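Local coordinates for protein extracellular sialidase/neuraminidase, putative (PDB 2XZI) that probably hydrolyses terminal KDN-type sialic acids from glycans, acting as a KDNase built on the six-bladed beta-propeller of the sialidases, at residues E354-N359 / S366-I371; S301-R306 / A332-G337; S37-A42 / E56-T61. All blocks are in the same frame, centred on the assembly; numbering follows the deposited sequence.

Contacts 1 and 3 are buried antiparallel pairings, each within a hairpin; contact 2 is partly buried and joins two blades. Contacts 1 and 2 reach the same sheet, where strands 349-356 and 334-343 are neighbours, and E354 O meets G336 N at 2.8 Å in a probable hydrogen bond. Both also line the site of the KDM of chain D. Contact 3 works on the KDM of chain C, in the central pocket, and shares it with contact 2 through R302. Contact 1 meets contact 3 by a salt bridge, E354 OE2 to R39 NE at 2.8 Å. Their chemistry differs accordingly: contact 1 stacks acid on arginine, contact 2 stacks arginine on histidine, and contact 3 sets two arginines round one sugar.

Contact 1 of 3, residues E354-N359 / S366-I371; sequences ESDFFN and SYRAII. With KDM (deamino-alpha-neuraminic acid), chain D.
D356 and R368 face each other across a beta hairpin and form one wall of the site that holds the KDM of chain D. The carboxylate lies stacked over one face of the guanidinium, planes 27° apart. D356 OD2 is 3.1 Å from R368 NE but well out of the guanidinium plane, so charge alone makes this salt bridge and no N-H is aimed at the oxygen. OD2 also accepts from KDM O5 at 2.7 Å, and a water that donates to OD2 also meets KDM O7 and, weakly, R368 NH2. Chi1 of -173° swings the D356 carboxylate beside its own carbonyl carbon, and its other oxygen, OD1, accepts from F358 N at 2.8 Å from above the carboxylate plane. That is an Asx turn, and it fixes the carboxylate just where the strand ends.

The hairpin itself is held by S355 N to A369 O at 2.8 Å and A369 N to S355 O at 3.0 Å. Beyond it F357 N runs almost straight at Y367 O, 2.9 Å away. N359 then takes over from the backbone: its OD1 accepts Y367 N at 3.0 Å on a lone pair, in the carbonyl plane, while the amide lies 20° from the plane of the Y367 ring. The F357 ring, its edge toward Y367 O, brings CD1 to 3.9 Å from Y367 CB.

Strands 349-356 and 368-375 are the middle pair of the propeller blade that closes the ring. The N-terminal strand 12-18 flanks 368-375 and strand 334-343 flanks 349-356. E354 reaches R39 and I40 of strand 37-45, and S37 OG of that strand holds R368 N.

Contact 2 of 3, residues S301-R306 / A332-G337; sequences SRRAMR and AGHEGG. With KDM (deamino-alpha-neuraminic acid), chain D; KDM (deamino-alpha-neuraminic acid), chain C.
The backbones of R303 and G336 pass with their CA atoms 4.4 Å apart, where the loop entering strand 305-310 of one propeller blade meets strand 334-343 of the next. At this junction the carbonyl of R302 presses on the bare alpha carbon of G336, R302 O to G336 CA being 3.1 Å in a C-H...O contact; the absent side chain makes that approach possible.

The side chain of R303 is extended and lays its guanidinium flat on the H334 ring, planes 13° apart and centres 4.0 Å apart. The stack leaves the in-plane edge to donate: R303 NE reaches O4 of the KDM of chain D at 2.9 Å, and NH2 bonds to the same oxygen from further off. F358 adds a cation-pi contact to R303.

R302 serves both sugars. Its backbone N bonds to O1B of the KDM of chain D at 2.8 Å, nearly straight. From there the chain, fully extended at chi2 (-178°), carries the guanidinium away from G336 to the central pocket, where it meets the carboxylate of the KDM of chain C with two N-H groups: NH1 to O1A at 2.9 Å and NH2 to O1B at 2.8 Å. With R39 and R245, which also bond to this KDM, it probably makes up the arginine triad of sialidases. R302 NH2 is also held by A275 O.

Back in the junction, a water receives M305 N and donates to E335 O. M305 folds back at chi2 and chi3 so that its sulfur faces the G337 amide: G337 N to SD is a weak bond of 3.6 Å, but straight at 167°.

Contact 3 of 3, residues S37-A42 / E56-T61; sequences SFRIPA and EGRRHT. With KDM (deamino-alpha-neuraminic acid), chain C.
R39 and R58 reach from neighbouring strands to the KDM of chain C in the central pocket. R39 NH2 donates to carboxylate oxygen O1A at 2.9 Å, with NH1 on the same atom, while R58 NH2 takes hydroxyl O4, also at 2.9 Å. Their guanidinium planes stand 61° apart, and R39 CB lies over one face of R58.

The second shell aims these groups. R58 grips E56 side-on, NH2 at 2.8 Å and NE at 3.0 Å from the single oxygen OE1, both from the same face of the carboxylate; D64 takes its NH1. I40 CG1 packs against that acid, 3.4 Å from E56 OE2, which also accepts from N104 N. E354 holds R39 NE, and the R39 chain bends at chi3 (60°) to turn its end toward the sugar.

These side chains stand on an antiparallel backbone ladder, including R58 N to S37 O at 2.8 Å and E56 N to R39 O, also 2.8 Å.

Strand 37-45 starts its blade and 51-58 separates it from 68-74, where G57 pairs with N69. From the other face, F38 packs on V71 and on I370, while its backbone bonds to R368, tying this hairpin to the closing blade.

Contact 1 of 3, residues E354-N359 / S366-I371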
loop_
_atom_site.group_PDB
_atom_site.type_symbol
_atom_site.label_atom_id
_atom_site.label_comp_id
_atom_site.label_asym_id
_atom_site.label_seq_id
_atom_site.Cartn_x
_atom_site.Cartn_y
_atom_site.Cartn_z
ATOM N N GLU A 354 1.907 -8.492 -3.551
ATOM C CA GLU A 354 1.731 -9.726 -2.801
ATOM C C GLU A 354 1.770 -10.969 -3.677
ATOM O O GLU A 354 1.395 -10.933 -4.856
ATOM C CB GLU A 354 0.390 -9.711 -2.064
ATOM C CG GLU A 354 0.313 -8.688 -0.959
ATOM C CD GLU A 354 -0.970 -8.847 -0.120
ATOM O OE1 GLU A 354 -2.011 -9.250 -0.678
ATOM O OE2 GLU A 354 -0.944 -8.555 1.089
ATOM N N SER A 355 2.226 -12.059 -3.064
ATOM C CA SER A 355 2.245 -13.380 -3.681
ATOM C C SER A 355 1.861 -14.427 -2.634
ATOM O O SER A 355 2.096 -14.224 -1.466
ATOM C CB SER A 355 3.644 -13.656 -4.217
ATOM O OG SER A 355 3.647 -14.765 -5.087
ATOM N N ASP A 356 1.315 -15.554 -3.077
ATOM C CA ASP A 356 0.748 -16.555 -2.170
ATOM C C ASP A 356 1.148 -17.925 -2.641
ATOM O O ASP A 356 0.837 -18.315 -3.763
ATOM C CB ASP A 356 -0.783 -16.412 -2.188
ATOM C CG ASP A 356 -1.500 -17.280 -1.144
ATOM O OD1 ASP A 356 -0.913 -18.203 -0.544
ATOM O OD2 ASP A 356 -2.699 -17.037 -0.940
ATOM N N PHE A 357 1.868 -18.644 -1.788
ATOM C CA PHE A 357 2.286 -19.996 -2.145
ATOM C C PHE A 357 1.105 -20.959 -2.226
ATOM O O PHE A 357 1.167 -21.940 -2.975
ATOM C CB PHE A 357 3.329 -20.507 -1.171
ATOM C CG PHE A 357 4.713 -19.986 -1.431
ATOM C CD1 PHE A 357 5.141 -18.782 -0.876
ATOM C CD2 PHE A 357 5.601 -20.695 -2.248
ATOM C CE1 PHE A 357 6.427 -18.290 -1.116
ATOM C CE2 PHE A 357 6.884 -20.210 -2.498
ATOM C CZ PHE A 357 7.303 -19.002 -1.927
ATOM N N PHE A 358 0.048 -20.667 -1.472
ATOM C CA PHE A 358 -1.216 -21.407 -1.544
ATOM C C PHE A 358 -1.052 -22.883 -1.126
ATOM O O PHE A 358 -1.834 -23.749 -1.514
ATOM C CB PHE A 358 -1.830 -21.277 -2.944
ATOM C CG PHE A 358 -3.326 -21.329 -2.955
ATOM C CD1 PHE A 358 -4.073 -20.299 -2.390
ATOM C CD2 PHE A 358 -3.998 -22.392 -3.550
ATOM C CE1 PHE A 358 -5.467 -20.333 -2.404
ATOM C CE2 PHE A 358 -5.392 -22.436 -3.569
ATOM C CZ PHE A 358 -6.127 -21.401 -2.998
ATOM N N ASN A 359 -0.044 -23.139 -0.296
ATOM C CA ASN A 359 0.254 -24.497 0.189
ATOM C C ASN A 359 -0.813 -25.027 1.136
ATOM O O ASN A 359 -0.924 -26.239 1.322
ATOM C CB ASN A 359 1.608 -24.530 0.885
ATOM C CG ASN A 359 1.721 -23.474 1.951
ATOM O OD1 ASN A 359 1.760 -22.282 1.641
ATOM N ND2 ASN A 359 1.734 -23.891 3.208
ATOM N N SER A 366 -0.948 -20.849 4.568
ATOM C CA SER A 366 -0.414 -20.495 3.261
ATOM C C SER A 366 0.582 -19.335 3.369
ATOM O O SER A 366 0.239 -18.226 3.806
ATOM C CB SER A 366 -1.529 -20.187 2.270
ATOM O OG SER A 366 -2.170 -21.394 1.864
ATOM N N TYR A 367 1.829 -19.610 3.009
ATOM C CA TYR A 367 2.903 -18.626 3.101
ATOM C C TYR A 367 2.697 -17.483 2.114
ATOM O O TYR A 367 2.409 -17.699 0.941
ATOM C CB TYR A 367 4.254 -19.302 2.871
ATOM C CG TYR A 367 4.603 -20.291 3.972
ATOM C CD1 TYR A 367 5.136 -19.855 5.189
ATOM C CD2 TYR A 367 4.377 -21.664 3.797
ATOM C CE1 TYR A 367 5.444 -20.759 6.207
ATOM C CE2 TYR A 367 4.685 -22.573 4.813
ATOM C CZ TYR A 367 5.205 -22.108 6.010
ATOM O OH TYR A 367 5.509 -23.009 7.020
ATOM N N ARG A 368 2.849 -16.261 2.620
ATOM C CA ARG A 368 2.690 -15.087 1.770
ATOM C C ARG A 368 3.992 -14.316 1.682
ATOM O O ARG A 368 4.645 -14.064 2.699
ATOM C CB ARG A 368 1.601 -14.163 2.312
ATOM C CG ARG A 368 0.313 -14.852 2.662
ATOM C CD ARG A 368 -0.342 -15.516 1.450
ATOM N NE ARG A 368 -1.688 -15.983 1.770
ATOM C CZ ARG A 368 -2.770 -15.203 1.738
ATOM N NH1 ARG A 368 -2.669 -13.916 1.382
ATOM N NH2 ARG A 368 -3.957 -15.706 2.065
ATOM N N ALA A 369 4.368 -13.947 0.456
ATOM C CA ALA A 369 5.598 -13.199 0.192
ATOM C C ALA A 369 5.278 -11.912 -0.567
ATOM O O ALA A 369 4.167 -11.746 -1.057
ATOM C CB ALA A 369 6.605 -14.049 -0.576
ATOM N N ILE A 370 6.253 -11.016 -0.651
ATOM C CA ILE A 370 6.074 -9.781 -1.411
ATOM C C ILE A 370 7.167 -9.615 -2.462
ATOM O O ILE A 370 8.351 -9.699 -2.159
ATOM C CB ILE A 370 5.953 -8.538 -0.482
ATOM C CG1 ILE A 370 4.765 -8.706 0.467
ATOM C CG2 ILE A 370 5.817 -7.274 -1.313
ATOM C CD1 ILE A 370 4.670 -7.635 1.579
ATOM N N ILE A 371 6.730 -9.389 -3.698
ATOM C CA ILE A 371 7.607 -9.224 -4.851
ATOM C C ILE A 371 7.871 -7.746 -5.076
ATOM O O ILE A 371 6.957 -6.927 -4.918
ATOM C CB ILE A 371 6.949 -9.823 -6.132
ATOM C CG1 ILE A 371 6.635 -11.317 -5.990
ATOM C CG2 ILE A 371 7.777 -9.520 -7.400
ATOM C CD1 ILE A 371 7.612 -12.106 -5.203
HETATM C C2 KDM D . -7.458 -16.629 -4.163
HETATM C C1 KDM D . -7.967 -15.268 -4.695
HETATM C C3 KDM D . -6.071 -16.978 -4.750
HETATM C C4 KDM D . -4.969 -16.069 -4.164
HETATM C C5 KDM D . -5.034 -16.026 -2.628
HETATM C C6 KDM D . -6.457 -15.661 -2.149
HETATM C C7 KDM D . -6.774 -15.607 -0.639
HETATM C C8 KDM D . -8.250 -15.182 -0.414
HETATM C C9 KDM D . -8.698 -15.166 1.065
HETATM O O5 KDM D . -4.091 -15.067 -2.121
HETATM O O1A KDM D . -8.562 -14.520 -3.882
HETATM O O1B KDM D . -7.751 -15.003 -5.901
HETATM O O4 KDM D . -3.695 -16.561 -4.596
HETATM O O6 KDM D . -7.388 -16.636 -2.717
HETATM O O7 KDM D . -6.541 -16.891 -0.041
HETATM O O8 KDM D . -8.484 -13.894 -0.999
HETATM O O9 KDM D . -7.616 -14.834 1.945
HETATM O O2 KDM D . -8.381 -17.661 -4.539
HETATM O O HOH W 1 -4.155 -18.182 0.789
#

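Contact 2 of 3, residues S301-R306 / A332-G337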
loop_
_atom_site.group_PDB
_atom_site.type_symbol
_atom_site.label_atom_id
_atom_site.label_comp_id
_atom_site.label_asym_id
_atom_site.label_seq_id
_atom_site.Cartn_x
_atom_site.Cartn_y
_atom_site.Cartn_z
ATOM N N SER A 301 -10.793 -13.046 -9.105
ATOM C CA SER A 301 -9.475 -13.555 -8.731
ATOM C C SER A 301 -8.522 -12.424 -8.365
ATOM O O SER A 301 -8.575 -11.349 -8.965
ATOM C CB SER A 301 -8.874 -14.339 -9.896
ATOM O OG SER A 301 -7.562 -14.787 -9.595
ATOM N N ARG A 302 -7.655 -12.684 -7.393
ATOM C CA ARG A 302 -6.567 -11.755 -7.072
ATOM C C ARG A 302 -5.341 -11.977 -7.947
ATOM O O ARG A 302 -4.361 -11.253 -7.827
ATOM C CB ARG A 302 -6.192 -11.815 -5.582
ATOM C CG ARG A 302 -7.283 -11.203 -4.699
ATOM C CD ARG A 302 -6.939 -11.198 -3.235
ATOM N NE ARG A 302 -8.010 -10.526 -2.501
ATOM C CZ ARG A 302 -7.951 -10.142 -1.230
ATOM N NH1 ARG A 302 -6.846 -10.336 -0.498
ATOM N NH2 ARG A 302 -8.993 -9.532 -0.678
ATOM N N ARG A 303 -5.410 -12.947 -8.853
ATOM C CA ARG A 303 -4.252 -13.370 -9.637
ATOM C C ARG A 303 -4.277 -12.823 -11.064
ATOM O O ARG A 303 -3.864 -13.509 -12.003
ATOM C CB ARG A 303 -4.190 -14.896 -9.704
ATOM C CG ARG A 303 -3.961 -15.565 -8.369
ATOM C CD ARG A 303 -3.652 -17.039 -8.568
ATOM N NE ARG A 303 -3.600 -17.736 -7.288
ATOM C CZ ARG A 303 -3.565 -19.060 -7.140
ATOM N NH1 ARG A 303 -3.565 -19.873 -8.193
ATOM N NH2 ARG A 303 -3.529 -19.579 -5.919
ATOM N N ALA A 304 -4.776 -11.612 -11.238
ATOM C CA ALA A 304 -4.872 -11.003 -12.554
ATOM C C ALA A 304 -4.228 -9.610 -12.539
ATOM O O ALA A 304 -4.770 -8.668 -13.091
ATOM C CB ALA A 304 -6.339 -10.927 -13.014
ATOM N N MET A 305 -3.061 -9.498 -11.913
ATOM C CA MET A 305 -2.439 -8.185 -11.710
ATOM C C MET A 305 -2.162 -7.489 -13.032
ATOM O O MET A 305 -1.560 -8.064 -13.934
ATOM C CB MET A 305 -1.126 -8.303 -10.921
ATOM C CG MET A 305 -1.265 -8.820 -9.483
ATOM S SD MET A 305 -2.541 -8.020 -8.498
ATOM C CE MET A 305 -1.904 -6.328 -8.378
ATOM N N ARG A 306 -2.600 -6.233 -13.126
ATOM C CA ARG A 306 -2.514 -5.459 -14.351
ATOM C C ARG A 306 -2.169 -4.031 -14.003
ATOM O O ARG A 306 -2.886 -3.406 -13.216
ATOM C CB ARG A 306 -3.880 -5.461 -15.021
ATOM C CG ARG A 306 -3.930 -4.779 -16.392
ATOM C CD ARG A 306 -3.853 -5.805 -17.525
ATOM N NE ARG A 306 -5.031 -6.673 -17.550
ATOM C CZ ARG A 306 -6.232 -6.318 -18.017
ATOM N NH1 ARG A 306 -6.445 -5.101 -18.521
ATOM N NH2 ARG A 306 -7.233 -7.191 -17.963
ATOM N N ALA A 332 8.385 -17.820 -5.844
ATOM C CA ALA A 332 7.838 -16.950 -4.812
ATOM C C ALA A 332 6.318 -17.058 -4.730
ATOM O O ALA A 332 5.648 -16.168 -4.206
ATOM C CB ALA A 332 8.271 -15.515 -5.049
ATOM N N GLY A 333 5.782 -18.165 -5.228
ATOM C CA GLY A 333 4.365 -18.446 -5.134
ATOM C C GLY A 333 3.592 -17.821 -6.269
ATOM O O GLY A 333 4.171 -17.399 -7.273
ATOM N N HIS A 334 2.278 -17.774 -6.097
ATOM C CA HIS A 334 1.388 -17.207 -7.095
ATOM C C HIS A 334 1.218 -15.720 -6.843
ATOM O O HIS A 334 0.619 -15.339 -5.840
ATOM C CB HIS A 334 0.022 -17.900 -7.029
ATOM C CG HIS A 334 0.083 -19.376 -7.264
ATOM N ND1 HIS A 334 0.334 -19.917 -8.506
ATOM C CD2 HIS A 334 -0.087 -20.422 -6.422
ATOM C CE1 HIS A 334 0.329 -21.236 -8.418
ATOM N NE2 HIS A 334 0.075 -21.570 -7.165
ATOM N N GLU A 335 1.709 -14.902 -7.768
ATOM C CA GLU A 335 1.600 -13.443 -7.640
ATOM C C GLU A 335 0.158 -12.973 -7.731
ATOM O O GLU A 335 -0.611 -13.386 -8.613
ATOM C CB GLU A 335 2.448 -12.740 -8.701
ATOM C CG GLU A 335 2.459 -11.214 -8.559
ATOM C CD GLU A 335 3.383 -10.544 -9.544
ATOM O OE1 GLU A 335 3.529 -11.069 -10.673
ATOM O OE2 GLU A 335 3.952 -9.485 -9.200
ATOM N N GLY A 336 -0.200 -12.091 -6.814
ATOM C CA GLY A 336 -1.467 -11.410 -6.876
ATOM C C GLY A 336 -1.993 -11.062 -5.514
ATOM O O GLY A 336 -1.969 -11.879 -4.603
ATOM N N GLY A 337 -2.474 -9.838 -5.388
ATOM C CA GLY A 337 -3.090 -9.360 -4.157
ATOM C C GLY A 337 -2.875 -7.864 -4.043
ATOM O O GLY A 337 -2.921 -7.133 -5.054
HETATM C C2 KDM D . -7.458 -16.629 -4.163
HETATM C C1 KDM D . -7.967 -15.268 -4.695
HETATM C C3 KDM D . -6.071 -16.978 -4.750
HETATM C C4 KDM D . -4.969 -16.069 -4.164
HETATM C C5 KDM D . -5.034 -16.026 -2.628
HETATM C C6 KDM D . -6.457 -15.661 -2.149
HETATM C C7 KDM D . -6.774 -15.607 -0.639
HETATM C C8 KDM D . -8.250 -15.182 -0.414
HETATM C C9 KDM D . -8.698 -15.166 1.065
HETATM O O5 KDM D . -4.091 -15.067 -2.121
HETATM O O1A KDM D . -8.562 -14.520 -3.882
HETATM O O1B KDM D . -7.751 -15.003 -5.901
HETATM O O4 KDM D . -3.695 -16.561 -4.596
HETATM O O6 KDM D . -7.388 -16.636 -2.717
HETATM O O7 KDM D . -6.541 -16.891 -0.041
HETATM O O8 KDM D . -8.484 -13.894 -0.999
HETATM O O9 KDM D . -7.616 -14.834 1.945
HETATM O O2 KDM D . -8.381 -17.661 -4.539
HETATM C C2 KDM C . -7.925 -8.361 4.081
HETATM C C1 KDM C . -7.914 -8.948 2.675
HETATM C C3 KDM C . -6.496 -8.000 4.528
HETATM C C4 KDM C . -6.449 -6.842 5.567
HETATM C C5 KDM C . -7.793 -6.522 6.234
HETATM C C6 KDM C . -8.846 -6.227 5.137
HETATM C C7 KDM C . -10.279 -6.128 5.684
HETATM C C8 KDM C . -11.245 -5.654 4.583
HETATM C C9 KDM C . -12.672 -5.600 5.099
HETATM O O5 KDM C . -7.663 -5.421 7.169
HETATM O O1A KDM C . -6.852 -9.460 2.250
HETATM O O1B KDM C . -9.002 -8.882 2.054
HETATM O O4 KDM C . -5.510 -7.203 6.580
HETATM O O6 KDM C . -8.851 -7.230 4.066
HETATM O O7 KDM C . -10.685 -7.414 6.160
HETATM O O8 KDM C . -10.896 -4.337 4.134
HETATM O O9 KDM C . -12.729 -4.578 6.107
HETATM O O2 KDM C . -8.456 -9.405 4.906
HETATM O O HOH W 2 -1.261 -11.727 -10.940
#

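Contact 3 of 3, residues S37-A42 / E56-T61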
loop_
_atom_site.group_PDB
_atom_site.type_symbol
_atom_site.label_atom_id
_atom_site.label_comp_id
_atom_site.label_asym_id
_atom_site.label_seq_id
_atom_site.Cartn_x
_atom_site.Cartn_y
_atom_site.Cartn_z
ATOM N N SER A 37 4.576 -14.972 7.243
ATOM C CA SER A 37 4.115 -14.269 6.049
ATOM C C SER A 37 4.392 -12.796 6.102
ATOM O O SER A 37 4.497 -12.186 7.172
ATOM C CB SER A 37 2.615 -14.467 5.897
ATOM O OG SER A 37 2.314 -15.782 5.465
ATOM N N PHE A 38 4.498 -12.226 4.915
ATOM C CA PHE A 38 4.535 -10.784 4.751
ATOM C C PHE A 38 3.392 -10.413 3.844
ATOM O O PHE A 38 3.201 -11.031 2.809
ATOM C CB PHE A 38 5.852 -10.349 4.150
ATOM C CG PHE A 38 7.042 -10.646 5.033
ATOM C CD1 PHE A 38 7.395 -9.765 6.041
ATOM C CD2 PHE A 38 7.803 -11.796 4.850
ATOM C CE1 PHE A 38 8.489 -10.003 6.860
ATOM C CE2 PHE A 38 8.889 -12.055 5.691
ATOM C CZ PHE A 38 9.240 -11.149 6.678
ATOM N N ARG A 39 2.606 -9.434 4.287
ATOM C CA ARG A 39 1.457 -8.930 3.519
ATOM C C ARG A 39 1.369 -7.420 3.652
ATOM O O ARG A 39 2.090 -6.815 4.446
ATOM C CB ARG A 39 0.164 -9.568 4.031
ATOM C CG ARG A 39 -0.065 -11.016 3.586
ATOM C CD ARG A 39 -1.548 -11.383 3.590
ATOM N NE ARG A 39 -2.252 -10.504 2.675
ATOM C CZ ARG A 39 -3.541 -10.203 2.726
ATOM N NH1 ARG A 39 -4.339 -10.741 3.633
ATOM N NH2 ARG A 39 -4.021 -9.325 1.848
ATOM N N ILE A 40 0.497 -6.829 2.838
ATOM C CA ILE A 40 0.114 -5.422 2.992
ATOM C C ILE A 40 1.279 -4.453 2.727
ATOM O O ILE A 40 1.727 -3.743 3.629
ATOM C CB ILE A 40 -0.572 -5.137 4.373
ATOM C CG1 ILE A 40 -1.458 -6.305 4.864
ATOM C CG2 ILE A 40 -1.387 -3.860 4.297
ATOM C CD1 ILE A 40 -2.567 -6.721 3.938
ATOM N N PRO A 41 1.776 -4.432 1.478
ATOM C CA PRO A 41 2.925 -3.601 1.089
ATOM C C PRO A 41 2.640 -2.099 1.004
ATOM O O PRO A 41 1.515 -1.672 0.715
ATOM C CB PRO A 41 3.272 -4.117 -0.311
ATOM C CG PRO A 41 1.945 -4.598 -0.840
ATOM C CD PRO A 41 1.324 -5.278 0.357
ATOM N N ALA A 42 3.675 -1.308 1.250
ATOM C CA ALA A 42 3.633 0.121 0.967
ATOM C C ALA A 42 5.032 0.522 0.554
ATOM O O ALA A 42 5.991 0.074 1.177
ATOM C CB ALA A 42 3.232 0.877 2.198
ATOM N N GLU A 56 3.467 -5.650 6.585
ATOM C CA GLU A 56 3.108 -6.346 7.796
ATOM C C GLU A 56 3.856 -7.659 7.878
ATOM O O GLU A 56 3.749 -8.514 6.993
ATOM C CB GLU A 56 1.605 -6.623 7.798
ATOM C CG GLU A 56 0.763 -5.398 8.096
ATOM C CD GLU A 56 -0.717 -5.699 8.118
ATOM O OE1 GLU A 56 -1.105 -6.863 8.400
ATOM O OE2 GLU A 56 -1.501 -4.759 7.875
ATOM N N GLY A 57 4.633 -7.803 8.946
ATOM C CA GLY A 57 5.316 -9.061 9.257
ATOM C C GLY A 57 4.350 -9.852 10.119
ATOM O O GLY A 57 4.139 -9.566 11.302
ATOM N N ARG A 58 3.722 -10.836 9.509
ATOM C CA ARG A 58 2.721 -11.650 10.189
ATOM C C ARG A 58 3.419 -12.866 10.819
ATOM O O ARG A 58 3.856 -13.789 10.121
ATOM C CB ARG A 58 1.568 -11.995 9.230
ATOM C CG ARG A 58 0.867 -10.753 8.682
ATOM C CD ARG A 58 -0.401 -11.060 7.912
ATOM N NE ARG A 58 -1.141 -9.814 7.688
ATOM C CZ ARG A 58 -2.386 -9.739 7.221
ATOM N NH1 ARG A 58 -3.084 -10.833 6.927
ATOM N NH2 ARG A 58 -2.959 -8.547 7.087
ATOM N N ARG A 59 3.524 -12.839 12.147
ATOM C CA ARG A 59 4.462 -13.692 12.845
ATOM C C ARG A 59 4.202 -15.169 12.667
ATOM O O ARG A 59 5.128 -15.920 12.320
ATOM C CB ARG A 59 4.494 -13.321 14.313
ATOM C CG ARG A 59 5.164 -11.966 14.576
ATOM C CD ARG A 59 6.629 -12.100 14.962
ATOM N NE ARG A 59 6.788 -12.828 16.231
ATOM C CZ ARG A 59 7.433 -13.989 16.363
ATOM N NH1 ARG A 59 8.019 -14.578 15.315
ATOM N NH2 ARG A 59 7.501 -14.552 17.570
ATOM N N HIS A 60 2.962 -15.595 12.888
ATOM C CA HIS A 60 2.681 -17.020 13.061
ATOM C C HIS A 60 1.844 -17.662 11.985
ATOM O O HIS A 60 1.930 -18.876 11.792
ATOM C CB HIS A 60 2.028 -17.269 14.413
ATOM C CG HIS A 60 2.798 -16.696 15.559
ATOM N ND1 HIS A 60 4.078 -17.104 15.877
ATOM C CD2 HIS A 60 2.476 -15.731 16.453
ATOM C CE1 HIS A 60 4.510 -16.413 16.917
ATOM N NE2 HIS A 60 3.555 -15.581 17.291
ATOM N N THR A 61 1.003 -16.867 11.325
ATOM C CA THR A 61 0.117 -17.364 10.277
ATOM C C THR A 61 -0.033 -16.220 9.289
ATOM O O THR A 61 0.541 -15.140 9.488
ATOM C CB THR A 61 -1.291 -17.717 10.806
ATOM O OG1 THR A 61 -1.985 -16.508 11.119
ATOM C CG2 THR A 61 -1.235 -18.629 12.048
HETATM C C2 KDM C . -7.925 -8.361 4.081
HETATM C C1 KDM C . -7.914 -8.948 2.675
HETATM C C3 KDM C . -6.496 -8.000 4.528
HETATM C C4 KDM C . -6.449 -6.842 5.567
HETATM C C5 KDM C . -7.793 -6.522 6.234
HETATM C C6 KDM C . -8.846 -6.227 5.137
HETATM C C7 KDM C . -10.279 -6.128 5.684
HETATM C C8 KDM C . -11.245 -5.654 4.583
HETATM C C9 KDM C . -12.672 -5.600 5.099
HETATM O O5 KDM C . -7.663 -5.421 7.169
HETATM O O1A KDM C . -6.852 -9.460 2.250
HETATM O O1B KDM C . -9.002 -8.882 2.054
HETATM O O4 KDM C . -5.510 -7.203 6.580
HETATM O O6 KDM C . -8.851 -7.230 4.066
HETATM O O7 KDM C . -10.685 -7.414 6.160
HETATM O O8 KDM C . -10.896 -4.337 4.134
HETATM O O9 KDM C . -12.729 -4.578 6.107
HETATM O O2 KDM C . -8.456 -9.405 4.906
#